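Local coordinates for extracellular ligand-binding receptor (Verminephrobacter eiseniae, PDB 4M88), which probably captures an amino acid or a related small solute outside the cytoplasmic membrane for uptake by an ABC transporter, at residues 295-300 / 325-330; 119-124 / 254-259. All blocks are in the same frame, centred on the assembly; numbering follows the deposited sequence.

How the interactions relate
Interaction 2 lies about 7 Å from the centre of the chain and interaction 1 about 17 Å, and their own centres are about 12 Å apart. Along the sequence, interaction 2 closes before interaction 1 opens. The loops of interaction 2 follow strand 118-119 of the five-stranded parallel sheet and strand 250-254 of the mixed sheet, and so run between the two lobes, whereas interaction 1 packs hairpin 325-332 on helix 286-303, beside the parallel sheet. They touch directly where Phe330 CZ comes 3.7 Å from Phe256 CD1, and Thr297 also meets Val121. Interaction 1 thus belongs to the body of one lobe and abuts the connections about which, as in related binding proteins, the lobes probably move.

Interaction 1 of 2, residues 295-300 / 325-330; sequences ARTVGE and IDIGGF
Arg296 NE donates to Glu300 OE2 at 3.0 Å with an N-H...O angle of 161°, while Ile327 CG2 sits 3.3 Å from the same NE, over one face of the guanidinium. The carboxylate oxygen lies nearly in the guanidinium plane and offers its anti lone pair, so the salt bridge, one turn apart along helix 286-303, takes the edge and the methyl takes the face. An extended chain, with CG anti to the backbone N (chi1 -175°), carries the guanidinium out past Ile327, and NH1 goes on to a second carboxylate, Glu269. The other branch of Ile327 ends at Thr297, CD1 lying 3.9 Å from its OG1, a hydroxyl already bonded to the carbonyl of Leu293; the two side chains cross at about a right angle. Farther along, Ile325 CD1 rests 4.3 Å from Glu300 CB. Ile327 begins a type I' turn with Gly328 and Gly329 in its centre, the tight end of a two-stranded antiparallel hairpin. Asp326 OD1 braces it in an Asx motif, accepting from Gly329 N at 2.8 Å. With Arg296 replaced by an alanine, Ile327 CG2 would probably lose its cover, and Glu300 and Glu269 the positive charge they share. No hydrogen bond joins 295-300 to 325-330: the isoleucine methyl packs on the flat face of a guanidinium whose charge is probably balanced by two carboxylates.

Interaction 2 of 2, residues 119-124 / 254-259; sequences FHVRAG and QAFPDP
The Phe256 side chain reaches across to Val121 and Arg122, leaving its backbone with CG anti to the carbonyl carbon (chi1 -59°), which brings the far end of the ring against loop 119-124. On one flank of the ring, CE1 is 3.9 Å from Val121 CG1, which approaches the ring edge in its plane, the two side chains crossing at about a right angle. At the tip, CZ packs 3.7 Å from Arg122 CB, and on the other flank CE2 is 4.0 Å from that same methylene. Leu289, Glu290 and Leu293 of helix 286-303 also touch the Phe256 side chain. The two loops are interlobe crossovers of a type I periplasmic-binding-protein fold: 119-124 leads from the five-stranded sheet into the second lobe, and 254-259 returns. In this family such connections form the hinge about which the lobes are expected to close. Next to the ring, Ala255 CB lies 3.9 Å from Arg122 CB and 4.0 Å from Ala123 N. The backbones do not bond directly; one water accepts from Ala123 N at 2.9 Å and donates to Ala255 O at 2.6 Å, bridging the loops. Beyond its methylene, the buried Arg122 chain bends at chi3 (46°), and NH1 reaches a salt bridge with Glu290 and a hydrogen bond to the carbonyl of Ser231.

Interaction 1 of 2, residues 295-300 / 325-330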
loop_
_atom_site.group_PDB
_atom_site.type_symbol
_atom_site.label_atom_id
_atom_site.label_comp_id
_atom_site.label_asym_id
_atom_site.label_seq_id
_atom_site.Cartn_x
_atom_site.Cartn_y
_atom_site.Cartn_z
ATOM N N ALA A 295 4.636 7.714 8.487
ATOM C CA ALA A 295 5.520 8.577 9.264
ATOM C C ALA A 295 4.780 9.167 10.460
ATOM O O ALA A 295 5.323 9.235 11.562
ATOM C CB ALA A 295 6.108 9.681 8.382
ATOM N N ARG A 296 3.537 9.591 10.260
ATOM C CA ARG A 296 2.790 10.184 11.357
ATOM C C ARG A 296 2.499 9.189 12.488
ATOM O O ARG A 296 2.419 9.566 13.653
ATOM C CB ARG A 296 1.489 10.810 10.861
ATOM C CG ARG A 296 0.746 11.532 11.965
ATOM C CD ARG A 296 -0.251 12.534 11.417
ATOM N NE ARG A 296 -1.056 13.090 12.493
ATOM C CZ ARG A 296 -2.082 13.909 12.302
ATOM N NH1 ARG A 296 -2.411 14.270 11.064
ATOM N NH2 ARG A 296 -2.775 14.356 13.346
ATOM N N THR A 297 2.348 7.915 12.143
ATOM C CA THR A 297 2.184 6.866 13.155
ATOM C C THR A 297 3.383 6.838 14.096
ATOM O O THR A 297 3.223 6.764 15.321
ATOM C CB THR A 297 2.050 5.508 12.474
ATOM O OG1 THR A 297 0.825 5.501 11.743
ATOM C CG2 THR A 297 2.037 4.378 13.492
ATOM N N VAL A 298 4.578 6.914 13.526
ATOM C CA VAL A 298 5.781 6.984 14.339
ATOM C C VAL A 298 5.773 8.234 15.212
ATOM O O VAL A 298 6.065 8.163 16.404
ATOM C CB VAL A 298 7.048 6.951 13.485
ATOM C CG1 VAL A 298 8.260 7.246 14.344
ATOM C CG2 VAL A 298 7.193 5.591 12.808
ATOM N N GLY A 299 5.421 9.369 14.614
ATOM C CA GLY A 299 5.346 10.628 15.338
ATOM C C GLY A 299 4.356 10.581 16.483
ATOM O O GLY A 299 4.659 11.005 17.604
ATOM N N GLU A 300 3.158 10.070 16.221
ATOM C CA GLU A 300 2.148 10.017 17.276
ATOM C C GLU A 300 2.545 9.062 18.401
ATOM O O GLU A 300 2.275 9.331 19.572
ATOM C CB GLU A 300 0.760 9.674 16.722
ATOM C CG GLU A 300 0.216 10.671 15.684
ATOM C CD GLU A 300 -0.057 12.069 16.236
ATOM O OE1 GLU A 300 -0.095 12.250 17.476
ATOM O OE2 GLU A 300 -0.250 12.999 15.416
ATOM N N ILE A 325 -5.458 4.602 18.708
ATOM C CA ILE A 325 -5.256 6.023 18.528
ATOM C C ILE A 325 -6.095 6.503 17.355
ATOM O O ILE A 325 -6.400 5.745 16.425
ATOM C CB ILE A 325 -3.778 6.374 18.321
ATOM C CG1 ILE A 325 -3.240 5.693 17.069
ATOM C CG2 ILE A 325 -2.952 5.996 19.563
ATOM C CD1 ILE A 325 -1.903 6.245 16.628
ATOM N N ASP A 326 -6.492 7.764 17.424
ATOM C CA ASP A 326 -7.269 8.378 16.366
ATOM C C ASP A 326 -6.402 9.455 15.711
ATOM O O ASP A 326 -6.170 10.518 16.304
ATOM C CB ASP A 326 -8.541 8.989 16.970
ATOM C CG ASP A 326 -9.438 9.622 15.927
ATOM O OD1 ASP A 326 -9.172 9.423 14.726
ATOM O OD2 ASP A 326 -10.412 10.307 16.311
ATOM N N ILE A 327 -5.918 9.179 14.502
ATOM C CA ILE A 327 -5.141 10.159 13.748
ATOM C C ILE A 327 -6.061 10.931 12.809
ATOM O O ILE A 327 -6.261 10.526 11.666
ATOM C CB ILE A 327 -4.021 9.485 12.925
ATOM C CG1 ILE A 327 -3.163 8.591 13.819
ATOM C CG2 ILE A 327 -3.141 10.534 12.242
ATOM C CD1 ILE A 327 -2.116 7.786 13.034
ATOM N N GLY A 328 -6.635 12.024 13.306
ATOM C CA GLY A 328 -7.537 12.855 12.521
ATOM C C GLY A 328 -8.677 12.114 11.842
ATOM O O GLY A 328 -9.116 12.489 10.758
ATOM N N GLY A 329 -9.169 11.055 12.476
ATOM C CA GLY A 329 -10.256 10.294 11.886
ATOM C C GLY A 329 -9.842 8.944 11.354
ATOM O O GLY A 329 -10.695 8.103 11.066
ATOM N N PHE A 330 -8.535 8.737 11.198
ATOM C CA PHE A 330 -8.014 7.440 10.786
ATOM C C PHE A 330 -7.512 6.725 12.030
ATOM O O PHE A 330 -6.610 7.217 12.723
ATOM C CB PHE A 330 -6.886 7.602 9.761
ATOM C CG PHE A 330 -6.332 6.296 9.255
ATOM C CD1 PHE A 330 -7.056 5.526 8.348
ATOM C CD2 PHE A 330 -5.091 5.838 9.685
ATOM C CE1 PHE A 330 -6.560 4.319 7.885
ATOM C CE2 PHE A 330 -4.581 4.631 9.220
ATOM C CZ PHE A 330 -5.322 3.870 8.317
#

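Interaction 2 of 2, residues 119-124 / 254-259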
loop_
_atom_site.group_PDB
_atom_site.type_symbol
_atom_site.label_atom_id
_atom_site.label_comp_id
_atom_site.label_asym_id
_atom_site.label_seq_id
_atom_site.Cartn_x
_atom_site.Cartn_y
_atom_site.Cartn_z
ATOM N N PHE A 119 5.291 -3.631 11.614
ATOM C CA PHE A 119 3.930 -3.149 11.913
ATOM C C PHE A 119 3.261 -2.701 10.631
ATOM O O PHE A 119 3.931 -2.183 9.745
ATOM C CB PHE A 119 3.976 -1.965 12.892
ATOM C CG PHE A 119 4.386 -2.349 14.284
ATOM C CD1 PHE A 119 3.432 -2.551 15.268
ATOM C CD2 PHE A 119 5.728 -2.528 14.602
ATOM C CE1 PHE A 119 3.799 -2.911 16.558
ATOM C CE2 PHE A 119 6.116 -2.891 15.898
ATOM C CZ PHE A 119 5.144 -3.083 16.873
ATOM N N HIS A 120 1.946 -2.901 10.517
ATOM C CA HIS A 120 1.268 -2.592 9.256
ATOM C C HIS A 120 0.229 -1.509 9.455
ATOM O O HIS A 120 -0.621 -1.621 10.327
ATOM C CB HIS A 120 0.612 -3.855 8.693
ATOM C CG HIS A 120 1.570 -4.990 8.549
ATOM N ND1 HIS A 120 2.404 -5.123 7.458
ATOM C CD2 HIS A 120 1.884 -6.004 9.390
ATOM C CE1 HIS A 120 3.170 -6.189 7.623
ATOM N NE2 HIS A 120 2.879 -6.737 8.790
ATOM N N VAL A 121 0.316 -0.455 8.651
ATOM C CA VAL A 121 -0.609 0.666 8.752
ATOM C C VAL A 121 -1.779 0.474 7.775
ATOM O O VAL A 121 -2.903 0.855 8.070
ATOM C CB VAL A 121 0.123 2.004 8.504
ATOM C CG1 VAL A 121 -0.846 3.163 8.517
ATOM C CG2 VAL A 121 1.190 2.212 9.585
ATOM N N ARG A 122 -1.511 -0.111 6.615
ATOM C CA ARG A 122 -2.582 -0.363 5.654
ATOM C C ARG A 122 -3.240 -1.701 5.949
ATOM O O ARG A 122 -2.595 -2.626 6.462
ATOM C CB ARG A 122 -2.036 -0.391 4.225
ATOM C CG ARG A 122 -0.950 -1.455 4.037
ATOM C CD ARG A 122 -0.748 -1.783 2.571
ATOM N NE ARG A 122 -0.684 -0.557 1.780
ATOM C CZ ARG A 122 -1.203 -0.427 0.564
ATOM N NH1 ARG A 122 -1.093 0.725 -0.092
ATOM N NH2 ARG A 122 -1.825 -1.457 -0.001
ATOM N N ALA A 123 -4.520 -1.813 5.608
ATOM C CA ALA A 123 -5.200 -3.102 5.675
ATOM C C ALA A 123 -4.501 -4.072 4.727
ATOM O O ALA A 123 -3.880 -3.659 3.732
ATOM C CB ALA A 123 -6.667 -2.952 5.287
ATOM N N GLY A 124 -4.588 -5.363 5.023
ATOM C CA GLY A 124 -3.922 -6.345 4.186
ATOM C C GLY A 124 -4.657 -6.657 2.889
ATOM O O GLY A 124 -5.861 -6.407 2.776
ATOM N N GLN A 254 -9.499 0.986 -1.419
ATOM C CA GLN A 254 -8.627 1.949 -0.745
ATOM C C GLN A 254 -8.365 1.529 0.684
ATOM O O GLN A 254 -9.277 1.081 1.376
ATOM C CB GLN A 254 -9.261 3.337 -0.744
ATOM C CG GLN A 254 -9.595 3.878 -2.122
ATOM C CD GLN A 254 -8.375 4.324 -2.914
ATOM O OE1 GLN A 254 -7.268 3.790 -2.758
ATOM N NE2 GLN A 254 -8.576 5.310 -3.781
ATOM N N ALA A 255 -7.118 1.677 1.130
ATOM C CA ALA A 255 -6.757 1.338 2.503
ATOM C C ALA A 255 -6.756 2.585 3.376
ATOM O O ALA A 255 -6.574 2.501 4.594
ATOM C CB ALA A 255 -5.380 0.669 2.549
ATOM N N PHE A 256 -6.977 3.736 2.751
ATOM C CA PHE A 256 -6.918 5.013 3.455
ATOM C C PHE A 256 -8.022 5.901 2.912
ATOM O O PHE A 256 -8.514 5.649 1.801
ATOM C CB PHE A 256 -5.562 5.678 3.190
ATOM C CG PHE A 256 -4.392 4.855 3.622
ATOM C CD1 PHE A 256 -4.070 4.752 4.969
ATOM C CD2 PHE A 256 -3.618 4.169 2.689
ATOM C CE1 PHE A 256 -2.989 3.993 5.385
ATOM C CE2 PHE A 256 -2.536 3.405 3.099
ATOM C CZ PHE A 256 -2.220 3.320 4.452
ATOM N N PRO A 257 -8.406 6.950 3.669
ATOM C CA PRO A 257 -9.365 7.928 3.131
ATOM C C PRO A 257 -8.818 8.541 1.852
ATOM O O PRO A 257 -7.611 8.501 1.608
ATOM C CB PRO A 257 -9.440 8.995 4.233
ATOM C CG PRO A 257 -9.071 8.257 5.498
ATOM C CD PRO A 257 -8.017 7.262 5.060
ATOM N N ASP A 258 -9.693 9.083 1.019
ATOM C CA ASP A 258 -9.238 9.602 -0.256
ATOM C C ASP A 258 -8.292 10.778 -0.032
ATOM O O ASP A 258 -8.599 11.671 0.752
ATOM C CB ASP A 258 -10.427 10.037 -1.115
ATOM C CG ASP A 258 -10.012 10.357 -2.534
ATOM O OD1 ASP A 258 -9.520 11.486 -2.746
ATOM O OD2 ASP A 258 -10.153 9.473 -3.417
ATOM N N PRO A 259 -7.135 10.772 -0.726
ATOM C CA PRO A 259 -6.107 11.807 -0.543
ATOM C C PRO A 259 -6.541 13.174 -1.065
ATOM O O PRO A 259 -5.922 14.183 -0.725
ATOM C CB PRO A 259 -4.915 11.272 -1.346
ATOM C CG PRO A 259 -5.515 10.333 -2.360
ATOM C CD PRO A 259 -6.700 9.710 -1.654
HETATM O O HOH W 1 -6.386 0.378 6.002
#